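Local coordinates for amino acid ABC transporter, periplasmic amino acid-binding protein, putative (Streptococcus pneumoniae, PDB 4I62) that binds L-arginine between the two lobes of a type II periplasmic-binding-protein fold and probably delivers it to an amino acid ABC transporter, at residues N62-G66 / S67-L71; T163-K166 / D167-N171; E240-D243 / K244-K248; G253-D256 / K257-D261. All coordinates share one frame; numbering follows the deposited sequence.

Interaction 1: N62-G66 / S67-L71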
ATOM      1  N   ASN A  62       2.230  19.103   6.880  1.00 16.46           N
ATOM      2  CA  ASN A  62       2.219  17.764   6.312  1.00 14.87           C
ATOM      3  C   ASN A  62       2.270  17.786   4.793  1.00 14.83           C
ATOM      4  O   ASN A  62       1.567  18.575   4.154  1.00 17.33           O
ATOM      5  CB  ASN A  62       0.967  17.011   6.744  1.00 16.13           C
ATOM      6  CG  ASN A  62       0.999  16.640   8.201  1.00 15.18           C
ATOM      7  OD1 ASN A  62       1.991  16.105   8.684  1.00 20.58           O
ATOM      8  ND2 ASN A  62      -0.094  16.906   8.917  1.00 14.91           N
ATOM      9  N   GLN A  63       3.126  16.932   4.237  1.00 12.49           N
ATOM     10  CA  GLN A  63       3.285  16.776   2.793  0.52 13.06           C
ATOM     11  C   GLN A  63       3.189  15.297   2.456  1.00 11.01           C
ATOM     12  O   GLN A  63       3.716  14.468   3.201  1.00 12.59           O
ATOM     13  CB  GLN A  63       4.678  17.259   2.387  0.52 14.10           C
ATOM     14  CG  GLN A  63       4.853  18.768   2.478  0.52 18.94           C
ATOM     15  CD  GLN A  63       4.465  19.457   1.193  0.52 25.71           C
ATOM     16  OE1 GLN A  63       3.290  19.512   0.837  0.52 28.26           O
ATOM     17  NE2 GLN A  63       5.449  20.006   0.496  0.52 29.79           N
ATOM     18  N   ILE A  64       2.533  14.953   1.351  1.00 10.41           N
ATOM     19  CA  ILE A  64       2.464  13.566   0.898  1.00 10.01           C
ATOM     20  C   ILE A  64       3.717  13.235   0.122  1.00  9.08           C
ATOM     21  O   ILE A  64       4.030  13.897  -0.888  1.00 11.37           O
ATOM     22  CB  ILE A  64       1.229  13.333   0.034  1.00 10.60           C
ATOM     23  CG1 ILE A  64      -0.043  13.556   0.840  1.00 12.98           C
ATOM     24  CG2 ILE A  64       1.218  11.904  -0.524  1.00 11.84           C
ATOM     25  CD1 ILE A  64      -1.319  13.573   0.007  1.00 17.17           C
ATOM     26  N   VAL A  65       4.427  12.200   0.572  1.00  9.32           N
ATOM     27  CA  VAL A  65       5.695  11.797  -0.008  1.00  9.86           C
ATOM     28  C   VAL A  65       5.756  10.272  -0.052  1.00  8.03           C
ATOM     29  O   VAL A  65       4.922   9.596   0.547  1.00  9.22           O
ATOM     30  CB  VAL A  65       6.887  12.330   0.834  1.00 11.09           C
ATOM     31  CG1 VAL A  65       6.895  13.849   0.884  1.00 13.46           C
ATOM     32  CG2 VAL A  65       6.854  11.766   2.225  1.00 13.69           C
ATOM     33  N   GLY A  66       6.750   9.743  -0.752  1.00  8.80           N
ATOM     34  CA  GLY A  66       7.042   8.318  -0.728  1.00  9.02           C
ATOM     35  C   GLY A  66       7.429   7.766  -2.094  1.00  8.24           C
ATOM     36  O   GLY A  66       7.378   8.477  -3.122  1.00  8.45           O
ATOM     37  N   SER A  67       7.798   6.484  -2.135  1.00  8.42           N
ATOM     38  CA  SER A  67       8.281   5.931  -3.388  1.00  8.19           C
ATOM     39  C   SER A  67       7.214   5.896  -4.475  1.00  7.92           C
ATOM     40  O   SER A  67       7.547   6.018  -5.659  1.00  8.38           O
ATOM     41  CB  SER A  67       8.865   4.542  -3.168  1.00  9.35           C
ATOM     42  OG  SER A  67       7.914   3.650  -2.628  1.00  9.24           O
ATOM     43  N   ASP A  68       5.934   5.740  -4.114  1.00  7.63           N
ATOM     44  CA  ASP A  68       4.880   5.746  -5.113  1.00  7.07           C
ATOM     45  C   ASP A  68       4.674   7.168  -5.652  1.00  7.65           C
ATOM     46  O   ASP A  68       4.243   7.341  -6.794  1.00  7.54           O
ATOM     47  CB  ASP A  68       3.533   5.275  -4.522  1.00  7.68           C
ATOM     48  CG  ASP A  68       3.348   3.762  -4.515  1.00  7.62           C
ATOM     49  OD1 ASP A  68       4.135   3.039  -5.148  1.00  8.23           O
ATOM     50  OD2 ASP A  68       2.337   3.314  -3.901  1.00  7.90           O
ATOM     51  N   ILE A  69       4.950   8.193  -4.837  1.00  7.62           N
ATOM     52  CA  ILE A  69       4.857   9.572  -5.313  1.00  8.22           C
ATOM     53  C   ILE A  69       5.979   9.799  -6.343  1.00  8.12           C
ATOM     54  O   ILE A  69       5.764  10.433  -7.386  1.00  8.41           O
ATOM     55  CB  ILE A  69       4.964  10.600  -4.156  1.00  8.57           C
ATOM     56  CG1 ILE A  69       3.704  10.639  -3.309  1.00 11.17           C
ATOM     57  CG2 ILE A  69       5.228  11.999  -4.699  1.00 11.56           C
ATOM     58  CD1 ILE A  69       3.287   9.384  -2.616  1.00 11.19           C
ATOM     59  N   GLU A  70       7.181   9.279  -6.075  1.00  8.23           N
ATOM     60  CA  GLU A  70       8.272   9.408  -7.046  1.00  9.12           C
ATOM     61  C   GLU A  70       7.968   8.647  -8.336  1.00  8.38           C
ATOM     62  O   GLU A  70       8.275   9.139  -9.430  1.00  8.57           O
ATOM     63  CB  GLU A  70       9.580   8.971  -6.390  1.00  9.68           C
ATOM     64  CG  GLU A  70       9.961   9.832  -5.188  1.00 10.62           C
ATOM     65  CD  GLU A  70      10.072  11.301  -5.550  1.00 11.82           C
ATOM     66  OE1 GLU A  70      10.787  11.603  -6.527  1.00 13.50           O
ATOM     67  OE2 GLU A  70       9.455  12.163  -4.891  1.00 13.82           O
ATOM     68  N   LEU A  71       7.362   7.468  -8.236  1.00  8.03           N
ATOM     69  CA  LEU A  71       6.912   6.739  -9.415  1.00  8.12           C
ATOM     70  C   LEU A  71       5.885   7.556 -10.187  1.00  7.59           C
ATOM     71  O   LEU A  71       5.965   7.682 -11.413  1.00  8.61           O
ATOM     72  CB  LEU A  71       6.333   5.398  -9.000  1.00  8.16           C
ATOM     73  CG  LEU A  71       5.716   4.511 -10.088  1.00  8.64           C
ATOM     74  CD1 LEU A  71       6.675   4.244 -11.247  1.00 10.13           C
ATOM     75  CD2 LEU A  71       5.187   3.206  -9.525  1.00 10.37           C
TER
HETATM   76  O   HOH W   1       8.355  11.713  -2.375  1.00 15.40           O
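Gly66 and Glu70 close the first turn of helix 67-79 directly after strand 61-65: Glu70 N donates to Gly66 O at 3.1 Å, with the donor nearly along the C=O axis, while Ile69 N gives the same oxygen a weak, bent bond. Gly66 is the N-cap residue, and its phi of 140° would press a beta carbon against the carbonyl oxygen of Val65, so glycine suits this junction. Ile69 turns back over the end of the strand. Its CD1 lies 3.6 Å from Val65 O and its CB 3.4 Å from Gly66 O, covering the strand end with hydrocarbon. Ile64 meets the same side chain through its CG2 methyl, 3.9 Å from Ile69 CD1, and the two branched chains cross at about a right angle. This methyl is the branch of Ile64 anti to the backbone N; CG1 leads away from the helix. The strand pairs with strand 54-58 in a two-stranded antiparallel hairpin, and the contact is where that hairpin hands the chain over to a helix of the solute-binding fold. Glu70 folds back, bent at chi2 (-57°), and its OE2 receives a bond from a water that accepts from Gly66 N at 3.0 Å; that same carboxylate forms a salt bridge with Lys73. Asp68 turns its carboxylate away to Gly108 N; its side chain lies about 6 Å from the bound arginine.

Interaction 2: T163-K166 / D167-N171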
ATOM      1  N   THR A 163      -9.380  -9.329   3.314  1.00  9.28           N
ATOM      2  CA  THR A 163      -9.888 -10.547   2.674  1.00 10.64           C
ATOM      3  C   THR A 163      -9.250 -11.815   3.227  1.00 10.63           C
ATOM      4  O   THR A 163      -9.952 -12.803   3.494  1.00 11.38           O
ATOM      5  CB  THR A 163      -9.714 -10.462   1.161  1.00 12.40           C
ATOM      6  OG1 THR A 163     -10.406  -9.296   0.700  1.00 15.47           O
ATOM      7  CG2 THR A 163     -10.266 -11.673   0.453  1.00 15.88           C
ATOM      8  N   MET A 164      -7.933 -11.791   3.394  1.00 10.19           N
ATOM      9  CA  MET A 164      -7.220 -12.933   3.960  0.77 11.55           C
ATOM     10  C   MET A 164      -7.747 -13.261   5.350  1.00 10.26           C
ATOM     11  O   MET A 164      -7.963 -14.431   5.666  1.00 11.74           O
ATOM     12  CB  MET A 164      -5.727 -12.614   4.040  0.77 14.27           C
ATOM     13  CG  MET A 164      -4.829 -13.804   4.173  0.77 18.55           C
ATOM     14  SD  MET A 164      -3.103 -13.242   4.324  0.77 43.48           S
ATOM     15  CE  MET A 164      -3.114 -11.633   3.495  0.77 10.57           C
ATOM     16  N   ALA A 165      -7.927 -12.240   6.171  1.00  9.68           N
ATOM     17  CA  ALA A 165      -8.433 -12.470   7.518  1.00 10.74           C
ATOM     18  C   ALA A 165      -9.813 -13.087   7.495  1.00 10.15           C
ATOM     19  O   ALA A 165     -10.083 -14.061   8.223  1.00 10.96           O
ATOM     20  CB  ALA A 165      -8.448 -11.188   8.305  1.00 10.74           C
ATOM     21  N   LYS A 166     -10.697 -12.556   6.649  1.00  9.73           N
ATOM     22  CA  LYS A 166     -12.058 -13.087   6.542  0.52 11.78           C
ATOM     23  C   LYS A 166     -12.050 -14.534   6.077  1.00 11.66           C
ATOM     24  O   LYS A 166     -12.868 -15.322   6.539  1.00 14.09           O
ATOM     25  CB  LYS A 166     -12.908 -12.241   5.586  0.52 14.29           C
ATOM     26  CG  LYS A 166     -13.121 -10.798   6.030  0.52 14.67           C
ATOM     27  CD  LYS A 166     -14.108 -10.052   5.139  0.52 17.54           C
ATOM     28  CE  LYS A 166     -14.340  -8.626   5.644  0.52 18.92           C
ATOM     29  NZ  LYS A 166     -15.056  -7.791   4.642  0.52 22.71           N
ATOM     30  N   ASP A 167     -11.146 -14.866   5.154  1.00 11.50           N
ATOM     31  CA  ASP A 167     -11.149 -16.176   4.538  1.00 12.51           C
ATOM     32  C   ASP A 167     -10.518 -17.270   5.387  1.00 13.06           C
ATOM     33  O   ASP A 167     -10.903 -18.426   5.289  1.00 15.70           O
ATOM     34  CB  ASP A 167     -10.479 -16.130   3.172  1.00 13.46           C
ATOM     35  CG  ASP A 167     -11.293 -15.378   2.132  1.00 14.41           C
ATOM     36  OD1 ASP A 167     -12.485 -15.060   2.343  1.00 17.40           O
ATOM     37  OD2 ASP A 167     -10.705 -15.117   1.054  1.00 15.43           O
ATOM     38  N   LEU A 168      -9.584 -16.905   6.261  1.00 12.85           N
ATOM     39  CA  LEU A 168      -8.806 -17.868   7.046  1.00 13.53           C
ATOM     40  C   LEU A 168      -9.087 -17.901   8.540  1.00 13.47           C
ATOM     41  O   LEU A 168      -8.880 -18.928   9.198  1.00 16.62           O
ATOM     42  CB  LEU A 168      -7.318 -17.642   6.864  1.00 17.34           C
ATOM     43  CG  LEU A 168      -6.729 -17.922   5.496  1.00 20.17           C
ATOM     44  CD1 LEU A 168      -5.274 -17.491   5.528  1.00 21.59           C
ATOM     45  CD2 LEU A 168      -6.853 -19.401   5.174  1.00 24.38           C
ATOM     46  N   LEU A 169      -9.518 -16.766   9.076  1.00 13.53           N
ATOM     47  CA  LEU A 169      -9.558 -16.610  10.529  1.00 13.84           C
ATOM     48  C   LEU A 169     -10.971 -16.680  11.126  1.00 17.28           C
ATOM     49  O   LEU A 169     -11.380 -15.793  11.886  1.00 18.07           O
ATOM     50  CB  LEU A 169      -8.817 -15.323  10.938  1.00 14.33           C
ATOM     51  CG  LEU A 169      -7.383 -15.193  10.404  1.00 13.36           C
ATOM     52  CD1 LEU A 169      -6.785 -13.845  10.851  1.00 15.22           C
ATOM     53  CD2 LEU A 169      -6.488 -16.362  10.812  1.00 15.04           C
ATOM     54  N   GLN A 170     -11.696 -17.744  10.805  1.00 18.54           N
ATOM     55  CA  GLN A 170     -13.054 -17.940  11.324  1.00 20.71           C
ATOM     56  C   GLN A 170     -13.147 -18.053  12.841  1.00 20.87           C
ATOM     57  O   GLN A 170     -14.228 -17.861  13.396  1.00 24.93           O
ATOM     58  CB  GLN A 170     -13.715 -19.166  10.687  1.00 22.22           C
ATOM     59  CG  GLN A 170     -14.216 -18.939   9.266  1.00 22.69           C
ATOM     60  CD  GLN A 170     -13.099 -18.927   8.242  1.00 19.26           C
ATOM     61  OE1 GLN A 170     -11.970 -19.341   8.508  1.00 20.59           O
ATOM     62  NE2 GLN A 170     -13.398 -18.425   7.060  1.00 17.57           N
ATOM     63  N   ASN A 171     -12.042 -18.382  13.502  1.00 17.54           N
ATOM     64  CA  ASN A 171     -12.043 -18.513  14.950  1.00 17.98           C
ATOM     65  C   ASN A 171     -11.555 -17.257  15.658  1.00 16.23           C
ATOM     66  O   ASN A 171     -11.329 -17.283  16.868  1.00 16.90           O
ATOM     67  CB  ASN A 171     -11.201 -19.715  15.403  1.00 20.22           C
ATOM     68  CG  ASN A 171     -11.765 -21.039  14.959  1.00 26.83           C
ATOM     69  OD1 ASN A 171     -12.975 -21.206  14.856  1.00 28.56           O
ATOM     70  ND2 ASN A 171     -10.881 -22.002  14.713  1.00 28.52           N
TER
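Thr163 O, Met164 O and Ala165 O accept from the amides of Asp167, Leu168 and Leu169 in the last turn of helix 160-168, after which the chain leaves helical geometry at Leu169. The bond from Leu169 N to Ala165 O, 2.9 Å long, holds this first non-helical residue to the helix. On the buried side Leu169 sets CD1 4.0 Å from Ala165 CB; the small alanine lets the leucine lie close to the helix, and both also touch Leu174 of strand 173-177. Met164 CG meets Leu168 CD1 at 4.0 Å on a more open flank. Thr163 and Asp167 run side by side, the CG2 methyl of the threonine 3.5 Å from Asp167 OD2. That methyl is anti to the backbone N (OG1 chi1 -58°), which brings carbon rather than the hydroxyl to the carboxylate. The helix is the middle element of a beta-alpha-beta unit between strands 152-156 and 173-177. Gln170 bends at chi2 so that its NE2 reaches Asp167 O at 3.1 Å. The N-H is well aimed (164°) but meets the oxygen from above the carbonyl plane, so the bond probably fixes the glutamine over the helix end more than it exploits the best acceptor direction, where the backbone bonding pattern stops.

Interaction 3: E240-D243 / K244-K248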
ATOM      1  N   GLU A 240       1.177   1.329 -21.591  1.00 10.20           N
ATOM      2  CA  GLU A 240       2.526   1.392 -22.190  1.00 10.40           C
ATOM      3  C   GLU A 240       3.411   2.436 -21.501  1.00 10.50           C
ATOM      4  O   GLU A 240       4.604   2.180 -21.206  1.00 11.30           O
ATOM      5  CB  GLU A 240       2.452   1.673 -23.694  1.00 12.51           C
ATOM      6  CG  GLU A 240       3.850   2.000 -24.262  1.00 14.67           C
ATOM      7  CD  GLU A 240       3.840   2.306 -25.737  1.00 17.93           C
ATOM      8  OE1 GLU A 240       2.738   2.463 -26.314  1.00 21.88           O
ATOM      9  OE2 GLU A 240       4.939   2.379 -26.328  1.00 21.26           O
ATOM     10  N   ALA A 241       2.872   3.634 -21.333  1.00 10.78           N
ATOM     11  CA  ALA A 241       3.639   4.675 -20.696  1.00 12.33           C
ATOM     12  C   ALA A 241       4.045   4.310 -19.278  1.00 10.89           C
ATOM     13  O   ALA A 241       5.199   4.562 -18.877  1.00 11.44           O
ATOM     14  CB  ALA A 241       2.878   5.995 -20.724  1.00 14.24           C
ATOM     15  N   VAL A 242       3.108   3.747 -18.530  1.00  9.85           N
ATOM     16  CA  VAL A 242       3.405   3.333 -17.181  1.00  9.53           C
ATOM     17  C   VAL A 242       4.463   2.235 -17.180  1.00  9.08           C
ATOM     18  O   VAL A 242       5.426   2.278 -16.385  1.00  9.75           O
ATOM     19  CB  VAL A 242       2.103   2.896 -16.470  1.00  9.27           C
ATOM     20  CG1 VAL A 242       2.432   2.325 -15.128  1.00 10.73           C
ATOM     21  CG2 VAL A 242       1.150   4.065 -16.302  1.00 10.60           C
ATOM     22  N   ASP A 243       4.296   1.242 -18.040  1.00  8.55           N
ATOM     23  CA  ASP A 243       5.244   0.113 -18.066  1.00  9.06           C
ATOM     24  C   ASP A 243       6.630   0.518 -18.562  1.00  8.97           C
ATOM     25  O   ASP A 243       7.618  -0.020 -18.074  1.00  9.58           O
ATOM     26  CB  ASP A 243       4.663  -1.036 -18.894  1.00  9.42           C
ATOM     27  CG  ASP A 243       3.584  -1.793 -18.128  1.00  9.83           C
ATOM     28  OD1 ASP A 243       3.349  -1.475 -16.932  1.00 11.98           O
ATOM     29  OD2 ASP A 243       2.983  -2.714 -18.664  1.00 12.15           O
ATOM     30  N   LYS A 244       6.712   1.445 -19.523  1.00  9.34           N
ATOM     31  CA  LYS A 244       8.009   1.969 -19.941  0.56 10.61           C
ATOM     32  C   LYS A 244       8.730   2.590 -18.743  1.00  9.49           C
ATOM     33  O   LYS A 244       9.933   2.437 -18.578  1.00 10.38           O
ATOM     34  CB  LYS A 244       7.809   3.018 -21.041  0.56 12.69           C
ATOM     35  CG  LYS A 244       9.074   3.742 -21.453  0.56 17.45           C
ATOM     36  CD  LYS A 244       8.748   4.839 -22.458  0.56 23.06           C
ATOM     37  CE  LYS A 244       9.997   5.441 -23.079  0.56 25.32           C
ATOM     38  NZ  LYS A 244      10.989   5.876 -22.064  0.56 29.39           N
ATOM     39  N   THR A 245       7.975   3.321 -17.926  1.00 10.20           N
ATOM     40  CA  THR A 245       8.536   3.991 -16.757  1.00  9.81           C
ATOM     41  C   THR A 245       9.000   2.996 -15.692  1.00  9.73           C
ATOM     42  O   THR A 245      10.114   3.110 -15.172  1.00 10.46           O
ATOM     43  CB  THR A 245       7.523   5.009 -16.174  1.00 10.94           C
ATOM     44  OG1 THR A 245       7.108   5.913 -17.184  1.00 13.19           O
ATOM     45  CG2 THR A 245       8.121   5.792 -15.021  1.00 12.95           C
ATOM     46  N   ILE A 246       8.145   2.009 -15.390  1.00  9.71           N
ATOM     47  CA  ILE A 246       8.530   0.985 -14.438  1.00  9.44           C
ATOM     48  C   ILE A 246       9.766   0.234 -14.924  1.00  9.50           C
ATOM     49  O   ILE A 246      10.697   0.011 -14.153  1.00 10.76           O
ATOM     50  CB  ILE A 246       7.358   0.026 -14.137  1.00  9.73           C
ATOM     51  CG1 ILE A 246       6.257   0.782 -13.370  1.00  9.85           C
ATOM     52  CG2 ILE A 246       7.839  -1.163 -13.332  1.00 10.76           C
ATOM     53  CD1 ILE A 246       4.920   0.014 -13.330  1.00 10.54           C
ATOM     54  N   GLN A 247       9.784  -0.161 -16.192  1.00 10.12           N
ATOM     55  CA  GLN A 247      10.927  -0.877 -16.772  0.63 11.84           C
ATOM     56  C   GLN A 247      12.242  -0.092 -16.582  1.00 11.84           C
ATOM     57  O   GLN A 247      13.257  -0.625 -16.173  1.00 13.22           O
ATOM     58  CB  GLN A 247      10.639  -1.138 -18.255  0.63 11.72           C
ATOM     59  CG  GLN A 247      11.786  -1.819 -19.062  0.63 13.68           C
ATOM     60  CD  GLN A 247      11.420  -2.099 -20.524  0.63 14.55           C
ATOM     61  OE1 GLN A 247      11.827  -1.367 -21.442  0.63 21.92           O
ATOM     62  NE2 GLN A 247      10.698  -3.187 -20.756  0.63 15.29           N
ATOM     63  N   LYS A 248      12.183   1.199 -16.874  1.00 11.63           N
ATOM     64  CA  LYS A 248      13.359   2.042 -16.745  1.00 13.76           C
ATOM     65  C   LYS A 248      13.842   2.115 -15.293  1.00 13.86           C
ATOM     66  O   LYS A 248      15.045   1.998 -15.014  1.00 14.87           O
ATOM     67  CB  LYS A 248      13.004   3.441 -17.268  1.00 16.05           C
ATOM     68  CG  LYS A 248      14.114   4.456 -17.148  1.00 21.77           C
ATOM     69  CD  LYS A 248      13.663   5.854 -17.568  1.00 28.91           C
ATOM     70  CE  LYS A 248      13.208   5.885 -19.015  1.00 33.73           C
ATOM     71  NZ  LYS A 248      13.210   7.274 -19.578  1.00 38.59           N
TER
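Thr245 bonds twice to Ala241 O, its hydroxyl donating at 2.9 Å and its backbone N at 3.2 Å. The two donors approach from opposite faces of the carbonyl plane, each tilted out of it. The hydroxyl can do this because OG1 sits beside the backbone N (chi1 -55°), turned back toward the preceding turn; threonine thus satisfies its own buried hydroxyl within helix 236-251. The neighbouring i to i+4 bonds are regular. Lys244 N reaches Glu240 O at 2.8 Å, Ile246 N reaches Val242 O at 2.9 Å, and Gln247 N reaches Asp243 O at 2.9 Å. Packing follows the same spacing: Val242 and Ile246 lie alongside each other, pointing the same way, with Val242 CG1 3.8 Å from Ile246 CD1. Ile246 also lays CG1 over Val242 O at 3.5 Å, so its hydrocarbon lies against the oxygen that its own amide binds. Branched aliphatic residues suit this buried strip. The carboxylate of Asp243 forms a salt bridge with Lys239 and accepts from Thr123 N, tying the helix to the loop after strand 119-121. Val242 and Ile246 touch Ser122 of that loop, and Ile246 also Thr123. On another flank Ala241 and Thr245 pack on helix 67-79, where the small alanine meets Leu79 and the threonine touches Ala74, Ile75 and Glu78.

Interaction 4: G253-D256 / K257-D261; sequences GELD and KLIED
Lys257 draws its extended chain back past the start of helix 254-265, CG lying 3.5 Å from Gly253 O, the carbonyl to which its own amide donates at 3.2 Å. Its CG is placed beside the backbone N (chi1 -64°), and the methylenes beyond it continue nearly straight past the Gly253 carbonyl. Gly253 has positive phi (80°), where a beta carbon would press on the preceding carbonyl oxygen, so glycine suits a residue that breaks from helical geometry after one helix and N-caps the next. Leu258 uses the same first torsion as Lys257, which sets its CG 3.3 Å from Glu254 O. One turn earlier, the extended chain of Glu254 offers its CG, 4.2 Å from Leu258 CG, so the two meet through aliphatic carbon. Leu255 takes another rotamer, with CG opposite the backbone N (chi1 179°), and brings CD1 to 4.2 Å from Ile259 CD1. These two form the buried side. Glu260, by contrast, in one of its two conformers folds at chi2, and there a water donates both to its OE2 and to Asp256 O, at 2.9 Å each, linking a carboxylate to a helix carbonyl on the solvent side. Leu255 rests on Leu249 and Lys250 of helix 236-251 and on Tyr125, while Leu258 and Ile259 meet Glu70 and Ser67 of helix 67-79.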
ATOM      1  N   GLY A 253      18.020   0.221 -11.236  1.00 16.87           N
ATOM      2  CA  GLY A 253      18.103   0.123  -9.797  1.00 18.41           C
ATOM      3  C   GLY A 253      17.476   1.331  -9.118  1.00 16.66           C
ATOM      4  O   GLY A 253      17.479   1.425  -7.903  1.00 19.04           O
ATOM      5  N   GLU A 254      16.914   2.259  -9.902  1.00 14.86           N
ATOM      6  CA  GLU A 254      16.355   3.468  -9.293  1.00 15.72           C
ATOM      7  C   GLU A 254      15.156   3.172  -8.386  1.00 14.53           C
ATOM      8  O   GLU A 254      14.991   3.765  -7.309  1.00 15.76           O
ATOM      9  CB  GLU A 254      16.002   4.508 -10.351  1.00 17.35           C
ATOM     10  CG  GLU A 254      15.607   5.843  -9.772  1.00 22.40           C
ATOM     11  CD  GLU A 254      15.479   6.912 -10.837  1.00 34.57           C
ATOM     12  OE1 GLU A 254      14.681   7.858 -10.633  1.00 38.90           O
ATOM     13  OE2 GLU A 254      16.177   6.809 -11.874  1.00 38.47           O
ATOM     14  N   LEU A 255      14.287   2.267  -8.797  1.00 13.02           N
ATOM     15  CA  LEU A 255      13.116   1.961  -7.985  1.00 12.93           C
ATOM     16  C   LEU A 255      13.519   1.472  -6.583  1.00 13.46           C
ATOM     17  O   LEU A 255      12.925   1.902  -5.576  1.00 14.98           O
ATOM     18  CB  LEU A 255      12.249   0.929  -8.694  1.00 15.24           C
ATOM     19  CG  LEU A 255      10.988   0.493  -7.955  1.00 20.90           C
ATOM     20  CD1 LEU A 255      10.117   1.696  -7.595  1.00 20.64           C
ATOM     21  CD2 LEU A 255      10.198  -0.498  -8.802  1.00 24.44           C
ATOM     22  N   ASP A 256      14.533   0.605  -6.524  1.00 16.80           N
ATOM     23  CA  ASP A 256      15.089   0.127  -5.258  1.00 18.03           C
ATOM     24  C   ASP A 256      15.566   1.302  -4.400  1.00 14.18           C
ATOM     25  O   ASP A 256      15.263   1.366  -3.189  1.00 18.42           O
ATOM     26  CB  ASP A 256      16.266  -0.826  -5.497  1.00 23.60           C
ATOM     27  CG  ASP A 256      15.842  -2.155  -6.095  1.00 30.25           C
ATOM     28  OD1 ASP A 256      14.641  -2.481  -6.023  1.00 31.47           O
ATOM     29  OD2 ASP A 256      16.723  -2.882  -6.619  1.00 34.96           O
ATOM     30  N   LYS A 257      16.281   2.227  -5.014  1.00 16.49           N
ATOM     31  CA  LYS A 257      16.781   3.386  -4.288  1.00 16.09           C
ATOM     32  C   LYS A 257      15.608   4.240  -3.764  1.00 14.98           C
ATOM     33  O   LYS A 257      15.662   4.744  -2.637  1.00 15.76           O
ATOM     34  CB  LYS A 257      17.721   4.207  -5.178  1.00 16.13           C
ATOM     35  CG  LYS A 257      19.002   3.479  -5.586  1.00 18.87           C
ATOM     36  CD  LYS A 257      19.825   4.276  -6.582  1.00 18.95           C
ATOM     37  CE  LYS A 257      20.942   3.449  -7.222  1.00 22.50           C
ATOM     38  NZ  LYS A 257      21.776   4.252  -8.137  1.00 26.06           N
ATOM     39  N   LEU A 258      14.552   4.374  -4.559  1.00 13.04           N
ATOM     40  CA  LEU A 258      13.409   5.209  -4.158  1.00 13.69           C
ATOM     41  C   LEU A 258      12.732   4.648  -2.917  1.00 12.20           C
ATOM     42  O   LEU A 258      12.339   5.407  -2.003  1.00 12.39           O
ATOM     43  CB  LEU A 258      12.395   5.334  -5.310  1.00 14.26           C
ATOM     44  CG  LEU A 258      12.816   6.084  -6.578  1.00 16.94           C
ATOM     45  CD1 LEU A 258      11.707   5.942  -7.615  1.00 18.16           C
ATOM     46  CD2 LEU A 258      13.081   7.529  -6.248  1.00 17.28           C
ATOM     47  N   ILE A 259      12.588   3.334  -2.881  1.00 12.44           N
ATOM     48  CA  ILE A 259      11.936   2.688  -1.754  1.00 12.16           C
ATOM     49  C   ILE A 259      12.814   2.827  -0.515  1.00 13.52           C
ATOM     50  O   ILE A 259      12.300   3.152   0.567  1.00 12.89           O
ATOM     51  CB  ILE A 259      11.586   1.239  -2.100  1.00 13.42           C
ATOM     52  CG1 ILE A 259      10.519   1.219  -3.223  1.00 12.93           C
ATOM     53  CG2 ILE A 259      11.117   0.506  -0.847  1.00 16.17           C
ATOM     54  CD1 ILE A 259      10.282  -0.169  -3.833  1.00 16.09           C
ATOM     55  N   GLU A 260      14.121   2.641  -0.657  1.00 14.15           N
ATOM     56  CA  GLU A 260      15.007   2.798   0.492  0.50 15.69           C
ATOM     57  C   GLU A 260      15.039   4.232   1.011  1.00 13.31           C
ATOM     58  O   GLU A 260      15.004   4.452   2.225  1.00 15.73           O
ATOM     59  CB  GLU A 260      16.415   2.314   0.161  0.50 18.04           C
ATOM     60  CG  GLU A 260      16.514   0.812  -0.007  0.50 22.83           C
ATOM     61  CD  GLU A 260      16.033   0.049   1.217  0.50 28.68           C
ATOM     62  OE1 GLU A 260      16.420   0.413   2.352  0.50 30.78           O
ATOM     63  OE2 GLU A 260      15.259  -0.917   1.045  0.50 29.70           O
ATOM     64  N   ASP A 261      15.110   5.211   0.111  1.00 13.80           N
ATOM     65  CA  ASP A 261      15.108   6.611   0.509  1.00 14.39           C
ATOM     66  C   ASP A 261      13.837   6.932   1.277  1.00 12.83           C
ATOM     67  O   ASP A 261      13.863   7.623   2.297  1.00 13.13           O
ATOM     68  CB  ASP A 261      15.160   7.549  -0.713  1.00 15.69           C
ATOM     69  CG  ASP A 261      16.487   7.542  -1.442  1.00 22.64           C
ATOM     70  OD1 ASP A 261      17.479   6.969  -0.931  1.00 21.76           O
ATOM     71  OD2 ASP A 261      16.520   8.152  -2.548  1.00 25.33           O
TER
HETATM   72  O   HOH W   2      15.045  -1.222  -1.831  1.00 33.79           O

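How the interactions relate
All four interactions are local and follow one another in series, so none nests within or crosses another. Interaction 1 turns the chain from strand 61-65 into helix 67-79. Interaction 2 ends a helix on the opposite side of the chain's centre, its centre 32 Å from that of interaction 1. The chain then returns: interaction 3, within helix 236-251, meets interaction 1 where Ile246 packs on Leu71, and interaction 4, at the start of the next helix, meets it where Ile259 packs on Ser67 and Leu258 on Glu70. Helix 67-79 therefore lies against both C-terminal helices, while interactions 3 and 4 do not touch directly.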